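Local coordinates for A rubisco-like protein (Burkholderia fungorum, PDB 3NWR) that is a rubisco-like protein with the RuBisCO large-chain fold, probably a lyase, whose exact reaction is uncertain, at residues 15-20 with 130-135; 58-63 with 95-100. One frame throughout, in Å; residues are numbered along the deposited sequence.

Overall arrangement
From the N terminus, strand 14-23 comes first and enters contact 1 at 15-20. The chain then passes through helix 27-37 to strand 60-70. Residues 58-63 lead into this strand and form its first residues. They pair with 95-100 on strand 89-99, where contact 2 closes the smaller loop. Helix 107-114 follows, and strand 126-133 closes the larger loop of contact 1, so contact 2 is enclosed by contact 1. All four strands form one antiparallel sheet in the order 60-70, 89-99, 14-23, 126-133. Each contact joins an outer strand to an inner one. The two inner strands are neighbours, and the contact centres lie about 9 Å apart. Thr95 OG1 probably hydrogen-bonds to Asp18 OD1, linking the two.

Contact 1. Residues 15-20 with 130-135; sequences LEADYL and LSLRLP
An antiparallel strand pair with a salt-bridge network on one face joins 15-20 to 130-135. Glu16 and Arg133 form a hydrogen-bonded pair: Glu16 N gives to Arg133 O at 3.0 Å, and Arg133 N returns to Glu16 O. Ladder bonding continues from Asp18 N to Ser131 O. Leu130 N reaches Asp18 O at 2.7 Å, while the bond from Ser131 N to the same oxygen is weak. Leu130 and Ser131 thus both face Asp18, a classic beta bulge.

The Arg133 chain bends at chi3 (-65°), which swings its guanidinium toward the neighbouring strand, where both carboxylates meet its edge. NE and NH2 grip Glu16 OE1 side-on. Arg133 NH2 lies 3.0 Å from Glu16 OE1 and uses its anti lone pair. The two flat groups stand 81° apart. End-on, Arg133 NH2 meets Asp18 OD1 at 2.9 Å. Arg133 NH1 meets Asp18 OD2 at 3.1 Å, from above the carboxylate plane. Asp18 also pairs with Arg93 and hydrogen-bonds to Thr95; two arginines so close should favour its charged form. On the other face Ala17 CB touches Leu132 CD2 at 3.6 Å, and Leu132 packs on helix 301-309. The pairing belongs to the antiparallel sheet of the RuBisCO large-chain N-terminal domain.

Contact 2. Residues 58-63 with 95-100; sequences RASVLR and TLSFPL
Arg63 and Thr95 lie side by side and point the same way, at a bulge in this strand pair. Arg63 CB lies 3.9 Å from Thr95 CB. CG stands anti to the carbonyl carbon (chi1 -67°), and the chain then bends at chi3 (-87°), folding the guanidinium over the threonine. CD runs past the hydroxyl, and Arg63 NE comes to 3.2 Å from Thr95 OG1. Thr95 CG2 lies over one face of the guanidinium, 3.6 Å from Arg63 NH2. Beyond the pair, NH2 makes a long, weak ion pair with Glu16, and the NH2 of Arg133 is close by. Thr95 OG1 itself hydrogen-bonds to Asp18, so the threonine is held from the next strand.

The backbone beneath carries a classic beta bulge. Leu62 and Arg63 both face Thr95: Leu62 N gives to Thr95 O, and Thr95 N gives to Arg63 O. Before the bulge the ladder is regular, with Ser60 and Ser97 exchanging two bonds. This is an outer strand pair of the antiparallel sheet in the RuBisCO-type N-terminal domain.

The CB of Leu62 is directed toward the partner strand, and Leu62 CD1 lies 3.6 Å from Ser97 CB. Val61 and Leu96 lie on the face away from Ser60 and Ser97, where Val61 CG2 meets Leu96 CD2 at 3.7 Å. Helix 27-37 covers this face, with Ala31 on Val61 and Ala35 on Leu96. At the far end Ala59 CB approaches Phe98 CD2 obliquely at 3.7 Å. Arg58 NH1 gives a hydrogen bond to Ala59 O at 2.9 Å, with the oxygen in the arginine's guanidinium plane; Arg58 NH2 makes a salt bridge to Asp32.

Contact 1. Residues 15-20 with 130-135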
# COMPACT_ATOMS: atom_id res chain seq x y z
N LEU A 15 -19.76 9.96 -4.65
CA LEU A 15 -18.98 10.19 -3.44
C LEU A 15 -18.10 11.41 -3.69
O LEU A 15 -17.91 11.84 -4.84
CB LEU A 15 -18.14 8.96 -3.07
CG LEU A 15 -17.09 8.50 -4.08
CD1 LEU A 15 -15.81 9.34 -3.98
CD2 LEU A 15 -16.79 7.02 -3.88
N GLU A 16 -17.56 11.97 -2.62
CA GLU A 16 -16.67 13.11 -2.75
C GLU A 16 -15.30 12.84 -2.14
O GLU A 16 -15.17 12.12 -1.15
CB GLU A 16 -17.29 14.36 -2.14
CG GLU A 16 -18.53 14.80 -2.90
CD GLU A 16 -19.20 16.00 -2.29
OE1 GLU A 16 -18.67 16.57 -1.30
OE2 GLU A 16 -20.28 16.38 -2.80
N ALA A 17 -14.28 13.42 -2.75
CA ALA A 17 -12.91 13.28 -2.28
C ALA A 17 -12.25 14.65 -2.27
O ALA A 17 -12.31 15.37 -3.26
CB ALA A 17 -12.15 12.32 -3.19
N ASP A 18 -11.62 15.00 -1.15
CA ASP A 18 -10.92 16.27 -1.02
C ASP A 18 -9.42 16.05 -1.15
O ASP A 18 -8.89 15.08 -0.59
CB ASP A 18 -11.19 16.91 0.35
CG ASP A 18 -12.62 17.38 0.53
OD1 ASP A 18 -13.39 17.39 -0.45
OD2 ASP A 18 -12.96 17.77 1.66
N TYR A 19 -8.74 16.94 -1.87
CA TYR A 19 -7.29 16.87 -2.05
C TYR A 19 -6.62 18.19 -1.75
O TYR A 19 -7.25 19.25 -1.83
CB TYR A 19 -6.93 16.51 -3.49
CG TYR A 19 -7.54 15.22 -3.97
CD1 TYR A 19 -6.81 14.04 -3.97
CD2 TYR A 19 -8.84 15.19 -4.44
CE1 TYR A 19 -7.37 12.86 -4.42
CE2 TYR A 19 -9.41 14.01 -4.89
CZ TYR A 19 -8.67 12.86 -4.86
OH TYR A 19 -9.24 11.68 -5.30
N LEU A 20 -5.34 18.12 -1.40
CA LEU A 20 -4.46 19.27 -1.45
C LEU A 20 -3.54 19.05 -2.63
O LEU A 20 -2.84 18.03 -2.70
CB LEU A 20 -3.63 19.36 -0.16
CG LEU A 20 -2.41 20.28 -0.21
CD1 LEU A 20 -2.84 21.74 -0.29
CD2 LEU A 20 -1.52 20.06 1.01
N LEU A 130 -7.05 14.03 1.16
CA LEU A 130 -7.32 14.45 2.54
C LEU A 130 -8.48 13.71 3.19
O LEU A 130 -8.41 13.32 4.36
CB LEU A 130 -7.62 15.95 2.58
CG LEU A 130 -6.60 16.86 1.91
CD1 LEU A 130 -7.10 18.31 1.92
CD2 LEU A 130 -5.25 16.75 2.60
N SER A 131 -9.57 13.55 2.46
CA SER A 131 -10.78 13.03 3.07
C SER A 131 -11.74 12.49 2.02
O SER A 131 -11.64 12.81 0.83
CB SER A 131 -11.46 14.11 3.91
OG SER A 131 -11.78 15.22 3.11
N LEU A 132 -12.67 11.65 2.48
CA LEU A 132 -13.69 11.05 1.62
C LEU A 132 -15.05 11.20 2.28
O LEU A 132 -15.16 11.17 3.51
CB LEU A 132 -13.43 9.56 1.42
CG LEU A 132 -12.17 9.21 0.64
CD1 LEU A 132 -11.84 7.72 0.78
CD2 LEU A 132 -12.35 9.58 -0.82
N ARG A 133 -16.08 11.35 1.46
CA ARG A 133 -17.45 11.34 1.96
C ARG A 133 -18.29 10.39 1.11
O ARG A 133 -18.45 10.60 -0.09
CB ARG A 133 -18.05 12.74 1.93
CG ARG A 133 -17.48 13.66 2.99
CD ARG A 133 -18.05 15.07 2.88
NE ARG A 133 -17.65 15.70 1.63
CZ ARG A 133 -16.44 16.23 1.42
NH1 ARG A 133 -15.52 16.19 2.38
NH2 ARG A 133 -16.15 16.78 0.26
N LEU A 134 -18.81 9.36 1.75
CA LEU A 134 -19.61 8.35 1.07
C LEU A 134 -21.05 8.37 1.58
O LEU A 134 -21.27 8.55 2.78
CB LEU A 134 -19.01 6.95 1.32
CG LEU A 134 -17.84 6.50 0.42
CD1 LEU A 134 -16.67 7.45 0.48
CD2 LEU A 134 -17.39 5.09 0.80
N PRO A 135 -22.02 8.15 0.69
CA PRO A 135 -23.41 8.01 1.14
C PRO A 135 -23.56 6.74 1.96
O PRO A 135 -22.88 5.75 1.70
CB PRO A 135 -24.21 7.87 -0.17
CG PRO A 135 -23.30 8.32 -1.26
CD PRO A 135 -21.90 8.06 -0.78

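Contact 2. Residues 58-63 with 95-100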
# COMPACT_ATOMS: atom_id res chain seq x y z
N ARG A 58 -18.41 10.99 -15.98
CA ARG A 58 -17.35 11.97 -15.82
C ARG A 58 -17.38 12.58 -14.42
O ARG A 58 -18.40 13.13 -13.99
CB ARG A 58 -17.45 13.05 -16.92
CG ARG A 58 -16.43 14.19 -16.83
CD ARG A 58 -15.00 13.67 -16.88
NE ARG A 58 -14.08 14.60 -17.52
CZ ARG A 58 -13.58 15.69 -16.94
NH1 ARG A 58 -13.90 16.01 -15.69
NH2 ARG A 58 -12.74 16.47 -17.62
N ALA A 59 -16.27 12.45 -13.69
CA ALA A 59 -16.13 13.10 -12.39
C ALA A 59 -16.06 14.61 -12.58
O ALA A 59 -15.67 15.08 -13.65
CB ALA A 59 -14.89 12.59 -11.66
N SER A 60 -16.41 15.37 -11.56
CA SER A 60 -16.37 16.82 -11.67
C SER A 60 -15.70 17.48 -10.48
O SER A 60 -15.60 16.89 -9.40
CB SER A 60 -17.78 17.39 -11.85
OG SER A 60 -18.59 17.04 -10.76
N VAL A 61 -15.24 18.70 -10.69
CA VAL A 61 -14.61 19.49 -9.64
C VAL A 61 -15.69 20.34 -8.98
O VAL A 61 -16.31 21.18 -9.64
CB VAL A 61 -13.52 20.39 -10.22
CG1 VAL A 61 -12.87 21.19 -9.11
CG2 VAL A 61 -12.48 19.56 -10.97
N LEU A 62 -15.93 20.11 -7.70
CA LEU A 62 -17.00 20.80 -6.98
C LEU A 62 -16.49 22.04 -6.27
O LEU A 62 -17.24 23.00 -6.06
CB LEU A 62 -17.67 19.88 -5.96
CG LEU A 62 -18.48 18.69 -6.47
CD1 LEU A 62 -19.17 17.99 -5.30
CD2 LEU A 62 -19.49 19.13 -7.52
N ARG A 63 -15.23 22.02 -5.86
CA ARG A 63 -14.67 23.12 -5.08
C ARG A 63 -13.20 23.30 -5.38
O ARG A 63 -12.45 22.33 -5.51
CB ARG A 63 -14.82 22.85 -3.57
CG ARG A 63 -16.26 22.86 -3.07
CD ARG A 63 -16.35 22.85 -1.55
NE ARG A 63 -16.33 21.51 -0.99
CZ ARG A 63 -17.36 20.67 -1.00
NH1 ARG A 63 -18.51 21.04 -1.56
NH2 ARG A 63 -17.25 19.46 -0.46
N THR A 95 -12.18 19.68 -4.21
CA THR A 95 -13.10 18.58 -3.98
C THR A 95 -13.52 18.02 -5.32
O THR A 95 -13.96 18.77 -6.20
CB THR A 95 -14.36 19.03 -3.21
OG1 THR A 95 -14.00 19.49 -1.91
CG2 THR A 95 -15.34 17.87 -3.08
N LEU A 96 -13.38 16.70 -5.48
CA LEU A 96 -13.89 16.01 -6.66
C LEU A 96 -15.14 15.22 -6.32
O LEU A 96 -15.27 14.68 -5.22
CB LEU A 96 -12.84 15.07 -7.25
CG LEU A 96 -11.52 15.70 -7.68
CD1 LEU A 96 -10.65 14.65 -8.38
CD2 LEU A 96 -11.77 16.89 -8.58
N SER A 97 -16.06 15.15 -7.28
CA SER A 97 -17.26 14.33 -7.15
C SER A 97 -17.19 13.19 -8.16
O SER A 97 -17.02 13.43 -9.35
CB SER A 97 -18.51 15.18 -7.43
OG SER A 97 -19.70 14.42 -7.31
N PHE A 98 -17.30 11.96 -7.66
CA PHE A 98 -17.19 10.76 -8.50
C PHE A 98 -18.53 10.03 -8.59
O PHE A 98 -19.15 9.78 -7.56
CB PHE A 98 -16.18 9.79 -7.90
CG PHE A 98 -14.74 10.19 -8.11
CD1 PHE A 98 -14.05 10.89 -7.13
CD2 PHE A 98 -14.08 9.84 -9.27
CE1 PHE A 98 -12.72 11.24 -7.33
CE2 PHE A 98 -12.75 10.19 -9.48
CZ PHE A 98 -12.08 10.90 -8.51
N PRO A 99 -18.95 9.66 -9.80
CA PRO A 99 -20.17 8.85 -9.93
C PRO A 99 -19.96 7.42 -9.44
O PRO A 99 -19.05 6.73 -9.91
CB PRO A 99 -20.45 8.84 -11.44
CG PRO A 99 -19.57 9.89 -12.03
CD PRO A 99 -18.39 10.01 -11.11
N LEU A 100 -20.80 6.98 -8.51
CA LEU A 100 -20.66 5.64 -7.93
C LEU A 100 -20.78 4.54 -8.98
O LEU A 100 -20.18 3.47 -8.84
CB LEU A 100 -21.69 5.43 -6.83
CG LEU A 100 -21.57 6.38 -5.65
CD1 LEU A 100 -22.61 6.08 -4.57
CD2 LEU A 100 -20.16 6.33 -5.06